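Local coordinates for protein orotidine 5'-phosphate decarboxylase (Pyrococcus horikoshii, PDB 2CZD) that probably catalyses the decarboxylation of orotidine 5'-monophosphate to UMP, the last step of de novo UMP synthesis, working as a homodimer, at residues B[25-30]-B[79-84]; B[41-46]-B[52-57]; B[58-63]-B[68-73]; B[95-100]-B[129-134]. All coordinates share one frame; numbering follows the deposited sequence.

Contact 1: B[25-30]-B[79-84]; sequences ISMIKV and ADYVIV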
loop_
_atom_site.group_PDB
_atom_site.type_symbol
_atom_site.label_atom_id
_atom_site.label_comp_id
_atom_site.label_asym_id
_atom_site.label_seq_id
_atom_site.Cartn_x
_atom_site.Cartn_y
_atom_site.Cartn_z
ATOM N N ILE B 25 12.565 -2.011 24.082
ATOM C CA ILE B 25 11.778 -2.389 22.904
ATOM C C ILE B 25 12.543 -3.414 22.071
ATOM O O ILE B 25 13.775 -3.483 22.126
ATOM C CB ILE B 25 11.431 -1.161 22.032
ATOM C CG1 ILE B 25 12.707 -0.507 21.508
ATOM C CG2 ILE B 25 10.666 -0.131 22.868
ATOM C CD1 ILE B 25 12.443 0.488 20.366
ATOM N N SER B 26 11.803 -4.218 21.320
ATOM C CA SER B 26 12.408 -5.244 20.480
ATOM C C SER B 26 12.481 -4.864 19.009
ATOM O O SER B 26 13.344 -5.375 18.264
ATOM C CB SER B 26 11.639 -6.550 20.626
ATOM O OG SER B 26 11.664 -6.968 21.978
ATOM N N MET B 27 11.581 -3.982 18.579
ATOM C CA MET B 27 11.568 -3.531 17.187
ATOM C C MET B 27 10.956 -2.151 17.075
ATOM O O MET B 27 10.209 -1.723 17.946
ATOM C CB MET B 27 10.741 -4.483 16.316
ATOM C CG MET B 27 11.258 -5.907 16.313
ATOM S SD MET B 27 10.411 -6.875 15.070
ATOM C CE MET B 27 10.739 -8.569 15.654
ATOM N N ILE B 28 11.275 -1.475 15.974
ATOM C CA ILE B 28 10.729 -0.167 15.663
ATOM C C ILE B 28 9.913 -0.398 14.400
ATOM O O ILE B 28 10.383 -1.053 13.462
ATOM C CB ILE B 28 11.833 0.847 15.336
ATOM C CG1 ILE B 28 12.716 1.056 16.570
ATOM C CG2 ILE B 28 11.217 2.152 14.866
ATOM C CD1 ILE B 28 14.019 1.789 16.263
ATOM N N LYS B 29 8.688 0.102 14.389
ATOM C CA LYS B 29 7.830 -0.027 13.211
ATOM C C LYS B 29 7.659 1.350 12.557
ATOM O O LYS B 29 7.306 2.336 13.226
ATOM C CB LYS B 29 6.457 -0.596 13.609
ATOM C CG LYS B 29 5.489 -0.770 12.422
ATOM C CD LYS B 29 4.202 -1.430 12.907
ATOM C CE LYS B 29 3.268 -0.439 13.627
ATOM N NZ LYS B 29 2.748 0.615 12.700
ATOM N N VAL B 30 7.917 1.423 11.257
ATOM C CA VAL B 30 7.780 2.681 10.535
ATOM C C VAL B 30 6.679 2.536 9.487
ATOM O O VAL B 30 6.390 1.430 9.029
ATOM C CB VAL B 30 9.109 3.108 9.859
ATOM C CG1 VAL B 30 10.205 3.267 10.925
ATOM C CG2 VAL B 30 9.522 2.085 8.806
ATOM N N ALA B 79 15.279 -2.343 6.414
ATOM C CA ALA B 79 14.149 -2.999 7.070
ATOM C C ALA B 79 14.445 -4.469 7.271
ATOM O O ALA B 79 15.077 -5.108 6.424
ATOM C CB ALA B 79 12.853 -2.862 6.226
ATOM N N ASP B 80 13.980 -5.002 8.396
ATOM C CA ASP B 80 14.137 -6.412 8.700
ATOM C C ASP B 80 12.865 -7.183 8.376
ATOM O O ASP B 80 12.920 -8.381 8.122
ATOM C CB ASP B 80 14.495 -6.597 10.173
ATOM C CG ASP B 80 15.846 -6.032 10.493
ATOM O OD1 ASP B 80 16.866 -6.653 10.098
ATOM O OD2 ASP B 80 15.879 -4.960 11.121
ATOM N N TYR B 81 11.720 -6.497 8.403
ATOM C CA TYR B 81 10.436 -7.143 8.099
ATOM C C TYR B 81 9.556 -6.180 7.340
ATOM O O TYR B 81 9.608 -4.976 7.568
ATOM C CB TYR B 81 9.645 -7.534 9.365
ATOM C CG TYR B 81 10.424 -8.290 10.401
ATOM C CD1 TYR B 81 11.198 -7.606 11.338
ATOM C CD2 TYR B 81 10.426 -9.682 10.422
ATOM C CE1 TYR B 81 11.962 -8.300 12.279
ATOM C CE2 TYR B 81 11.195 -10.391 11.363
ATOM C CZ TYR B 81 11.958 -9.683 12.277
ATOM O OH TYR B 81 12.765 -10.371 13.159
ATOM N N VAL B 82 8.724 -6.713 6.446
ATOM C CA VAL B 82 7.783 -5.868 5.728
ATOM C C VAL B 82 6.400 -6.457 5.949
ATOM O O VAL B 82 6.215 -7.677 5.823
ATOM C CB VAL B 82 8.071 -5.855 4.190
ATOM C CG1 VAL B 82 6.914 -5.206 3.449
ATOM C CG2 VAL B 82 9.362 -5.079 3.901
ATOM N N ILE B 83 5.443 -5.597 6.317
ATOM C CA ILE B 83 4.051 -6.035 6.483
ATOM C C ILE B 83 3.372 -6.029 5.110
ATOM O O ILE B 83 3.397 -5.024 4.387
ATOM C CB ILE B 83 3.299 -5.124 7.470
ATOM C CG1 ILE B 83 3.934 -5.294 8.850
ATOM C CG2 ILE B 83 1.788 -5.486 7.530
ATOM C CD1 ILE B 83 3.334 -4.404 9.968
ATOM N N VAL B 84 2.755 -7.157 4.762
ATOM C CA VAL B 84 2.107 -7.316 3.468
ATOM C C VAL B 84 0.697 -7.847 3.634
ATOM O O VAL B 84 0.406 -8.594 4.580
ATOM C CB VAL B 84 2.900 -8.314 2.583
ATOM C CG1 VAL B 84 4.314 -7.827 2.386
ATOM C CG2 VAL B 84 2.888 -9.697 3.239
#

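Contact 2: B[41-46]-B[52-57]; sequences DIIRRL and VEIIAD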
loop_
_atom_site.group_PDB
_atom_site.type_symbol
_atom_site.label_atom_id
_atom_site.label_comp_id
_atom_site.label_asym_id
_atom_site.label_seq_id
_atom_site.Cartn_x
_atom_site.Cartn_y
_atom_site.Cartn_z
ATOM N N ASP B 41 15.572 6.595 3.379
ATOM C CA ASP B 41 16.816 6.498 4.141
ATOM C C ASP B 41 16.631 6.674 5.652
ATOM O O ASP B 41 17.576 6.443 6.421
ATOM C CB ASP B 41 17.854 7.513 3.646
ATOM C CG ASP B 41 18.538 7.071 2.365
ATOM O OD1 ASP B 41 18.894 5.881 2.261
ATOM O OD2 ASP B 41 18.739 7.912 1.460
ATOM N N ILE B 42 15.442 7.094 6.086
ATOM C CA ILE B 42 15.194 7.229 7.519
ATOM C C ILE B 42 15.348 5.822 8.105
ATOM O O ILE B 42 15.711 5.638 9.269
ATOM C CB ILE B 42 13.752 7.783 7.824
ATOM C CG1 ILE B 42 13.569 8.020 9.325
ATOM C CG2 ILE B 42 12.675 6.788 7.391
ATOM C CD1 ILE B 42 14.454 9.098 9.900
ATOM N N ILE B 43 15.062 4.817 7.289
ATOM C CA ILE B 43 15.194 3.447 7.768
ATOM C C ILE B 43 16.666 3.108 8.036
ATOM O O ILE B 43 16.987 2.494 9.049
ATOM C CB ILE B 43 14.607 2.442 6.751
ATOM C CG1 ILE B 43 13.088 2.594 6.708
ATOM C CG2 ILE B 43 14.952 1.023 7.145
ATOM C CD1 ILE B 43 12.438 1.832 5.556
ATOM N N ARG B 44 17.559 3.516 7.138
ATOM C CA ARG B 44 18.973 3.218 7.336
ATOM C C ARG B 44 19.514 4.043 8.485
ATOM O O ARG B 44 20.335 3.555 9.271
ATOM C CB ARG B 44 19.798 3.489 6.073
ATOM C CG ARG B 44 21.310 3.213 6.244
ATOM C CD ARG B 44 21.647 1.728 6.538
ATOM N NE ARG B 44 21.399 0.838 5.397
ATOM C CZ ARG B 44 21.347 -0.488 5.479
ATOM N NH1 ARG B 44 21.529 -1.092 6.647
ATOM N NH2 ARG B 44 21.101 -1.217 4.397
ATOM N N ARG B 45 19.058 5.287 8.595
ATOM C CA ARG B 45 19.521 6.142 9.686
ATOM C C ARG B 45 19.143 5.482 11.012
ATOM O O ARG B 45 19.968 5.383 11.931
ATOM C CB ARG B 45 18.879 7.528 9.607
ATOM C CG ARG B 45 19.216 8.317 8.359
ATOM C CD ARG B 45 18.357 9.579 8.279
ATOM N NE ARG B 45 18.497 10.375 9.493
ATOM C CZ ARG B 45 17.816 11.485 9.753
ATOM N NH1 ARG B 45 16.926 11.946 8.880
ATOM N NH2 ARG B 45 18.037 12.142 10.886
ATOM N N LEU B 46 17.895 5.024 11.109
ATOM C CA LEU B 46 17.422 4.367 12.317
ATOM C C LEU B 46 18.231 3.095 12.585
ATOM O O LEU B 46 18.642 2.845 13.723
ATOM C CB LEU B 46 15.924 4.027 12.199
ATOM C CG LEU B 46 14.902 5.166 12.365
ATOM C CD1 LEU B 46 13.525 4.718 11.856
ATOM C CD2 LEU B 46 14.836 5.595 13.833
ATOM N N VAL B 52 18.400 -1.426 16.353
ATOM C CA VAL B 52 17.141 -2.108 16.674
ATOM C C VAL B 52 16.488 -2.584 15.370
ATOM O O VAL B 52 16.546 -1.877 14.360
ATOM C CB VAL B 52 16.165 -1.163 17.390
ATOM C CG1 VAL B 52 14.855 -1.884 17.662
ATOM C CG2 VAL B 52 16.769 -0.709 18.732
ATOM N N GLU B 53 15.887 -3.772 15.391
ATOM C CA GLU B 53 15.237 -4.312 14.191
ATOM C C GLU B 53 14.094 -3.415 13.746
ATOM O O GLU B 53 13.413 -2.806 14.567
ATOM C CB GLU B 53 14.731 -5.734 14.447
ATOM C CG GLU B 53 15.852 -6.772 14.355
ATOM C CD GLU B 53 15.373 -8.190 14.547
ATOM O OE1 GLU B 53 16.212 -9.106 14.407
ATOM O OE2 GLU B 53 14.175 -8.403 14.837
ATOM N N ILE B 54 13.889 -3.346 12.432
ATOM C CA ILE B 54 12.852 -2.491 11.862
ATOM C C ILE B 54 11.774 -3.205 11.072
ATOM O O ILE B 54 12.063 -4.067 10.238
ATOM C CB ILE B 54 13.493 -1.420 10.934
ATOM C CG1 ILE B 54 14.439 -0.532 11.753
ATOM C CG2 ILE B 54 12.416 -0.568 10.272
ATOM C CD1 ILE B 54 15.285 0.385 10.897
ATOM N N ILE B 55 10.529 -2.871 11.383
ATOM C CA ILE B 55 9.395 -3.392 10.638
ATOM C C ILE B 55 8.869 -2.251 9.768
ATOM O O ILE B 55 8.583 -1.162 10.274
ATOM C CB ILE B 55 8.231 -3.819 11.552
ATOM C CG1 ILE B 55 8.647 -4.993 12.422
ATOM C CG2 ILE B 55 7.001 -4.231 10.685
ATOM C CD1 ILE B 55 7.659 -5.246 13.602
ATOM N N ALA B 56 8.733 -2.485 8.463
ATOM C CA ALA B 56 8.172 -1.471 7.569
ATOM C C ALA B 56 6.699 -1.843 7.374
ATOM O O ALA B 56 6.379 -2.827 6.681
ATOM C CB ALA B 56 8.921 -1.455 6.224
ATOM N N ASP B 57 5.826 -1.080 8.031
ATOM C CA ASP B 57 4.381 -1.304 8.022
ATOM C C ASP B 57 3.838 -0.667 6.753
ATOM O O ASP B 57 3.243 0.418 6.779
ATOM C CB ASP B 57 3.751 -0.663 9.271
ATOM C CG ASP B 57 2.292 -1.030 9.443
ATOM O OD1 ASP B 57 1.716 -1.618 8.509
ATOM O OD2 ASP B 57 1.708 -0.717 10.503
#

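Contact 3: B[58-63]-B[68-73]; sequences LKLADI and RLIARK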
loop_
_atom_site.group_PDB
_atom_site.type_symbol
_atom_site.label_atom_id
_atom_site.label_comp_id
_atom_site.label_asym_id
_atom_site.label_seq_id
_atom_site.Cartn_x
_atom_site.Cartn_y
_atom_site.Cartn_z
ATOM N N LEU B 58 4.074 -1.348 5.640
ATOM C CA LEU B 58 3.616 -0.829 4.345
ATOM C C LEU B 58 2.276 -1.394 3.884
ATOM O O LEU B 58 1.586 -0.752 3.090
ATOM C CB LEU B 58 4.661 -1.119 3.272
ATOM C CG LEU B 58 6.099 -0.766 3.651
ATOM C CD1 LEU B 58 7.010 -1.039 2.445
ATOM C CD2 LEU B 58 6.185 0.691 4.075
ATOM N N LYS B 59 1.906 -2.570 4.398
ATOM C CA LYS B 59 0.670 -3.267 3.996
ATOM C C LYS B 59 0.636 -3.325 2.476
ATOM O O LYS B 59 -0.338 -2.918 1.824
ATOM C CB LYS B 59 -0.574 -2.578 4.559
ATOM C CG LYS B 59 -0.632 -2.645 6.083
ATOM C CD LYS B 59 -2.003 -2.242 6.638
ATOM C CE LYS B 59 -2.050 -2.243 8.178
ATOM N NZ LYS B 59 -1.135 -1.212 8.781
ATOM N N LEU B 60 1.725 -3.852 1.917
ATOM C CA LEU B 60 1.844 -3.936 0.458
ATOM C C LEU B 60 0.684 -4.726 -0.131
ATOM O O LEU B 60 0.311 -5.799 0.374
ATOM C CB LEU B 60 3.176 -4.557 0.035
ATOM C CG LEU B 60 4.429 -3.720 0.367
ATOM C CD1 LEU B 60 5.660 -4.459 -0.200
ATOM C CD2 LEU B 60 4.312 -2.287 -0.176
ATOM N N ALA B 61 0.135 -4.178 -1.212
ATOM C CA ALA B 61 -1.040 -4.753 -1.864
ATOM C C ALA B 61 -0.981 -4.514 -3.376
ATOM O O ALA B 61 -1.995 -4.262 -4.036
ATOM C CB ALA B 61 -2.292 -4.095 -1.275
ATOM N N ASP B 62 0.215 -4.567 -3.930
ATOM C CA ASP B 62 0.341 -4.349 -5.362
ATOM C C ASP B 62 0.573 -5.662 -6.120
ATOM O O ASP B 62 0.538 -6.772 -5.536
ATOM C CB ASP B 62 1.500 -3.373 -5.628
ATOM C CG ASP B 62 1.179 -2.383 -6.737
ATOM O OD1 ASP B 62 0.862 -2.826 -7.855
ATOM O OD2 ASP B 62 1.243 -1.162 -6.497
ATOM N N ILE B 63 0.783 -5.544 -7.435
ATOM C CA ILE B 63 1.069 -6.718 -8.246
ATOM C C ILE B 63 2.436 -7.266 -7.813
ATOM O O ILE B 63 3.278 -6.540 -7.257
ATOM C CB ILE B 63 1.064 -6.387 -9.756
ATOM C CG1 ILE B 63 2.230 -5.478 -10.123
ATOM C CG2 ILE B 63 -0.242 -5.705 -10.104
ATOM C CD1 ILE B 63 2.289 -5.171 -11.636
ATOM N N ARG B 68 7.701 -6.557 -5.320
ATOM C CA ARG B 68 9.127 -6.921 -5.303
ATOM C C ARG B 68 10.032 -5.685 -5.350
ATOM O O ARG B 68 10.986 -5.579 -4.583
ATOM C CB ARG B 68 9.436 -7.827 -6.492
ATOM C CG ARG B 68 10.919 -8.132 -6.695
ATOM C CD ARG B 68 11.087 -8.979 -7.952
ATOM N NE ARG B 68 10.482 -10.297 -7.764
ATOM C CZ ARG B 68 9.426 -10.744 -8.440
ATOM N NH1 ARG B 68 8.853 -9.984 -9.369
ATOM N NH2 ARG B 68 8.931 -11.944 -8.173
ATOM N N LEU B 69 9.738 -4.760 -6.256
ATOM C CA LEU B 69 10.535 -3.542 -6.357
ATOM C C LEU B 69 10.500 -2.727 -5.063
ATOM O O LEU B 69 11.524 -2.196 -4.617
ATOM C CB LEU B 69 10.031 -2.687 -7.516
ATOM C CG LEU B 69 10.256 -3.241 -8.911
ATOM C CD1 LEU B 69 9.508 -2.391 -9.895
ATOM C CD2 LEU B 69 11.757 -3.243 -9.235
ATOM N N ILE B 70 9.318 -2.614 -4.464
ATOM C CA ILE B 70 9.211 -1.866 -3.225
ATOM C C ILE B 70 10.010 -2.571 -2.118
ATOM O O ILE B 70 10.744 -1.928 -1.357
ATOM C CB ILE B 70 7.741 -1.734 -2.791
ATOM C CG1 ILE B 70 6.975 -0.888 -3.821
ATOM C CG2 ILE B 70 7.659 -1.127 -1.398
ATOM C CD1 ILE B 70 5.463 -0.922 -3.586
ATOM N N ALA B 71 9.861 -3.891 -2.027
ATOM C CA ALA B 71 10.562 -4.683 -1.008
ATOM C C ALA B 71 12.085 -4.570 -1.166
ATOM O O ALA B 71 12.819 -4.420 -0.185
ATOM C CB ALA B 71 10.138 -6.149 -1.117
ATOM N N ARG B 72 12.547 -4.650 -2.406
ATOM C CA ARG B 72 13.972 -4.549 -2.675
ATOM C C ARG B 72 14.527 -3.242 -2.128
ATOM O O ARG B 72 15.567 -3.246 -1.477
ATOM C CB ARG B 72 14.222 -4.645 -4.185
ATOM C CG ARG B 72 15.682 -4.632 -4.601
ATOM C CD ARG B 72 15.796 -5.159 -6.030
ATOM N NE ARG B 72 16.836 -4.481 -6.794
ATOM C CZ ARG B 72 18.140 -4.650 -6.610
ATOM N NH1 ARG B 72 18.583 -5.492 -5.678
ATOM N NH2 ARG B 72 19.007 -3.976 -7.360
ATOM N N LYS B 73 13.839 -2.130 -2.388
ATOM C CA LYS B 73 14.282 -0.820 -1.902
ATOM C C LYS B 73 14.222 -0.694 -0.369
ATOM O O LYS B 73 15.151 -0.187 0.267
ATOM C CB LYS B 73 13.400 0.269 -2.519
ATOM C CG LYS B 73 13.815 1.689 -2.217
ATOM C CD LYS B 73 15.044 2.066 -3.046
ATOM C CE LYS B 73 15.375 3.552 -2.894
ATOM N NZ LYS B 73 16.610 3.865 -3.687
#

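Contact 4: B[95-100]-B[129-134]; sequences AVKELG and NEIEPF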
loop_
_atom_site.group_PDB
_atom_site.type_symbol
_atom_site.label_atom_id
_atom_site.label_comp_id
_atom_site.label_asym_id
_atom_site.label_seq_id
_atom_site.Cartn_x
_atom_site.Cartn_y
_atom_site.Cartn_z
ATOM N N ALA B 95 6.438 -12.538 -3.528
ATOM C CA ALA B 95 7.387 -11.622 -4.177
ATOM C C ALA B 95 8.157 -10.805 -3.138
ATOM O O ALA B 95 9.302 -10.387 -3.383
ATOM C CB ALA B 95 6.677 -10.703 -5.152
ATOM N N VAL B 96 7.530 -10.576 -1.985
ATOM C CA VAL B 96 8.175 -9.851 -0.903
ATOM C C VAL B 96 9.003 -10.821 -0.056
ATOM O O VAL B 96 10.141 -10.514 0.278
ATOM C CB VAL B 96 7.128 -9.162 0.013
ATOM C CG1 VAL B 96 7.822 -8.352 1.099
ATOM C CG2 VAL B 96 6.227 -8.248 -0.830
ATOM N N LYS B 97 8.440 -11.977 0.294
ATOM C CA LYS B 97 9.150 -12.957 1.135
ATOM C C LYS B 97 10.479 -13.414 0.492
ATOM O O LYS B 97 11.435 -13.762 1.174
ATOM C CB LYS B 97 8.256 -14.174 1.388
ATOM C CG LYS B 97 8.767 -15.079 2.491
ATOM C CD LYS B 97 7.785 -16.189 2.723
ATOM C CE LYS B 97 8.075 -16.952 4.018
ATOM N NZ LYS B 97 9.452 -17.514 4.058
ATOM N N GLU B 98 10.522 -13.404 -0.824
ATOM C CA GLU B 98 11.735 -13.777 -1.531
ATOM C C GLU B 98 12.906 -12.895 -1.113
ATOM O O GLU B 98 14.044 -13.364 -1.073
ATOM C CB GLU B 98 11.502 -13.629 -3.032
ATOM C CG GLU B 98 12.696 -13.869 -3.926
ATOM C CD GLU B 98 12.318 -13.685 -5.393
ATOM O OE1 GLU B 98 11.532 -14.508 -5.900
ATOM O OE2 GLU B 98 12.786 -12.715 -6.037
ATOM N N LEU B 99 12.626 -11.630 -0.783
ATOM C CA LEU B 99 13.671 -10.673 -0.411
ATOM C C LEU B 99 13.923 -10.426 1.074
ATOM O O LEU B 99 14.954 -9.841 1.438
ATOM C CB LEU B 99 13.389 -9.328 -1.091
ATOM C CG LEU B 99 13.262 -9.455 -2.606
ATOM C CD1 LEU B 99 12.958 -8.089 -3.199
ATOM C CD2 LEU B 99 14.559 -10.025 -3.178
ATOM N N GLY B 100 13.001 -10.857 1.930
ATOM C CA GLY B 100 13.170 -10.639 3.357
ATOM C C GLY B 100 11.986 -11.176 4.141
ATOM O O GLY B 100 11.006 -11.655 3.558
ATOM N N ASN B 129 -0.784 -19.968 7.210
ATOM C CA ASN B 129 -0.261 -21.261 7.639
ATOM C C ASN B 129 0.540 -21.936 6.521
ATOM O O ASN B 129 1.515 -22.639 6.786
ATOM C CB ASN B 129 -1.405 -22.159 8.098
ATOM C CG ASN B 129 -1.959 -21.737 9.435
ATOM O OD1 ASN B 129 -1.321 -20.971 10.167
ATOM N ND2 ASN B 129 -3.136 -22.245 9.771
ATOM N N GLU B 130 0.140 -21.708 5.273
ATOM C CA GLU B 130 0.828 -22.299 4.131
ATOM C C GLU B 130 2.160 -21.602 3.903
ATOM O O GLU B 130 3.202 -22.244 3.720
ATOM C CB GLU B 130 -0.006 -22.138 2.851
ATOM C CG GLU B 130 -1.295 -22.948 2.755
ATOM C CD GLU B 130 -2.033 -22.715 1.423
ATOM O OE1 GLU B 130 -3.148 -23.252 1.264
ATOM O OE2 GLU B 130 -1.505 -21.998 0.531
ATOM N N ILE B 131 2.126 -20.273 3.927
ATOM C CA ILE B 131 3.313 -19.479 3.653
ATOM C C ILE B 131 4.337 -19.426 4.782
ATOM O O ILE B 131 5.540 -19.332 4.531
ATOM C CB ILE B 131 2.889 -18.048 3.230
ATOM C CG1 ILE B 131 2.301 -18.105 1.810
ATOM C CG2 ILE B 131 4.085 -17.084 3.272
ATOM C CD1 ILE B 131 1.765 -16.792 1.297
ATOM N N GLU B 132 3.852 -19.525 6.020
ATOM C CA GLU B 132 4.694 -19.458 7.212
ATOM C C GLU B 132 5.547 -18.176 7.291
ATOM O O GLU B 132 6.779 -18.214 7.247
ATOM C CB GLU B 132 5.579 -20.712 7.350
ATOM C CG GLU B 132 4.772 -21.991 7.467
ATOM C CD GLU B 132 5.636 -23.253 7.522
ATOM O OE1 GLU B 132 5.053 -24.349 7.631
ATOM O OE2 GLU B 132 6.883 -23.157 7.437
ATOM N N PRO B 133 4.884 -17.010 7.354
ATOM C CA PRO B 133 5.591 -15.727 7.462
ATOM C C PRO B 133 6.162 -15.651 8.888
ATOM O O PRO B 133 5.877 -16.508 9.730
ATOM C CB PRO B 133 4.470 -14.697 7.293
ATOM C CG PRO B 133 3.302 -15.394 7.970
ATOM C CD PRO B 133 3.422 -16.812 7.416
ATOM N N PHE B 134 6.961 -14.629 9.153
ATOM C CA PHE B 134 7.477 -14.447 10.510
ATOM C C PHE B 134 6.302 -14.290 11.475
ATOM O O PHE B 134 6.313 -14.833 12.580
ATOM C CB PHE B 134 8.360 -13.195 10.583
ATOM C CG PHE B 134 8.750 -12.803 11.996
ATOM C CD1 PHE B 134 8.084 -11.778 12.663
ATOM C CD2 PHE B 134 9.784 -13.465 12.652
ATOM C CE1 PHE B 134 8.435 -11.402 13.959
ATOM C CE2 PHE B 134 10.146 -13.100 13.945
ATOM C CZ PHE B 134 9.471 -12.063 14.606
HETATM O O HOH W 1 8.690 -19.686 5.980
#

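Contact 1: B[25-30]-B[79-84]
The phenol oxygen of Tyr81 is tied down by a hydrogen bond with the carboxylate oxygen OE2 of Glu53, and the terminal methyl of Met27 rests against it from the other segment, with Met27 CE 3.7 Å from Tyr81 OH. The sulfur comes obliquely over the CE1 side of the ring: Met27 SD lies 3.5 Å from Tyr81 CE1, and the same CE1 is 3.6 Å from Met27 CE. This is a Met-aromatic contact of oblique type, in which the sulfur sits 4.3 Å from the ring centroid and 47° off the ring normal. In both residues CG stands anti to the carbonyl carbon and beside the backbone N (chi1 -60° in Met27, -49° in Tyr81). From there the methionine chain, extended beyond CG, crosses the tyrosine side chain at about a right angle.

Two residues further along each strand the interaction is looser, Lys29 CD passing 4.3 Å from Ile83 CD1. Bends at the last two torsions of Lys29 turn its amino group to Asp57, with which NZ forms a salt bridge. Ile83 CD1 thus packs on the aliphatic part of Lys29, a substrate-binding residue.

No backbone hydrogen bond joins the two segments, because strand 53-60 runs between strands 27-31 and 81-85 in the parallel sheet. Their side chains meet inside the closed barrel, with Ile55 of the intervening strand touching Met27, Phe134 against both Met27 and Tyr81, and strands 2-5 and 101-105 as the outer neighbours.

Contact 2: B[41-46]-B[52-57]
In the helix-to-strand half of a TIM-barrel unit, the outward-facing Ile54 of strand 53-60 is plugged against Ile43 and Leu46 of helix 41-50. One methyl does the touching. Ile54 CD1 lies 3.3 Å from the backbone oxygen Ile43 O, a close packing contact of a carbon against a carbonyl, and 3.8 Å from Ile43 CG2. On the next turn of the helix Leu46 offers its CB rather than its branched end, 3.9 Å from Ile54 CD1.

The torsions account for this reach. In Ile54, CG1 is anti to the carbonyl carbon (chi1 -62°) and chi2 of 170° extends the arm straight out, so that the tip arrives between the two helical residues. The branch of Ile43 that receives it is CG2, set beside that residue's own carbonyl carbon; hence methyl and oxygen of Ile43 are met together. The two isoleucine side chains cross obliquely.

Strand alternation, basic to the (beta/alpha)8 barrel, sorts the strand's residues: Ile54 and Ala56 face the helical layer, whereas Ile55 and Asp57 turn inward, Asp57 to salt bridges with Lys29 and Lys59 in the substrate site. The short connection between helix and strand is pinned by Thr50, whose OG1 hydrogen-bonds with both Leu46 O and Val52 N. The backbone N of Ile54 is held by Asp80 OD2, which ties this strand to the residue just before Tyr81. Leu46 also packs on Ile15 of helix 11-21, and Ile43 on Ala77.

Contact 3: B[58-63]-B[68-73]
Ile70 and Leu60 account for most of the surface buried here, with Leu58 completing the group, where strand 53-60 is packed by helix 64-76 in a beta-alpha-beta unit of the barrel. The branch methyl of Ile70 makes the central contact: Ile70 CG2 is 3.7 Å from Leu60 CD2 and 3.9 Å from Leu58 CD1, reaching two leucines that stand two residues apart on the same strand. Leu60 CD2 has a second partner in Ile70 CD1, at 3.8 Å, so this methyl meets both arms of the isoleucine. With chi1 of -65°, Ile70 sets CG1 beside its backbone N and CG2 opposite to it, presenting the two arms as a fork towards the sheet. Side chains from strand and helix run antiparallel and overlap at their ends, so that methyl meets methyl.

Trp32 of helix 32-38 touches Leu60 and Ile70, Trp32 of the second subunit also packs on Ile70, and Val96 of helix 90-97 packs on Leu60. Lys59, between the two leucines in sequence, faces the other way into the active site, where it is the probable proton donor. Its NZ makes salt bridges with Asp57 and with Asp62 of the second subunit, consistent with the Lys-Asp-Lys-Asp tetrad known in this family, one aspartate of which comes from the partner subunit.

Asp62 lies at the turn out of the strand. Its OD1 reaches Lys59 of the second subunit and also accepts a hydrogen bond from the backbone N-H of Ile63, the helix N-cap residue, on its anti lone pair at 2.8 Å and 153°.

Contact 4: B[95-100]-B[129-134]
Lys97 lays its aliphatic chain along the end of helix 121-131 and meets Ile131 and Glu132 without a direct hydrogen bond across the contact. Lys97 CD is 3.8 Å from Ile131 CG2, the apolar part of the touch, and Lys97 CE lies 3.5 Å from Ile131 O and 3.7 Å from Glu132 O. The side chains of Lys97 and Ile131 run antiparallel as they overlap.

A water carries the polar part. Lys97 NZ donates to it at 3.0 Å, and the water in turn donates to Glu132 O at 2.7 Å, so the ammonium is linked indirectly to the backbone oxygen just beyond the helix. CG of Lys97 is anti to the backbone N (chi1 -167°) and the chain runs out straight as far as CE, before a bend at chi4 of -57° turns NZ to the water. Carbonyl oxygens at a helix C-terminus carry partial negative charge, which would probably suit a nearby lysine.

Glu132 leaves the helix with a positive phi of 56°, and Pro133 follows, packing on Ile102 and Met104 of strand 101-105. Just past Lys97 the backbone is held by Leu99 N bonding to Val96 O at 2.9 Å. Ile131 also touches Val93 and Met94 of helix 90-97.

Helices 90-97 and 121-131 stand next to each other in the outer layer, and this partly solvated seam between the ends of two helices belongs to the helical shell of a (beta/alpha)8 barrel.

Contacts 1, 2 and 3 share one parallel sheet. Strand 53-60 supplies a segment to both contact 2 and contact 3, and it separates the two strands of contact 1, inside whose loop these two are nested in series. Contact 4 follows in the chain. Centres of contacts 1 and 2 are about 7 Å apart, those of contacts 1 and 3 and of 1 and 4 about 14 Å, and those of contacts 2 and 4 about 19 Å. Contact 1 lies inside the barrel, contacts 2 and 3 bind helices to its outer wall, and contact 4 joins two helices beyond it. Strands 27-31 and 53-60 of contacts 1-3 carry Lys29, Asp57 and Lys59 to the substrate site.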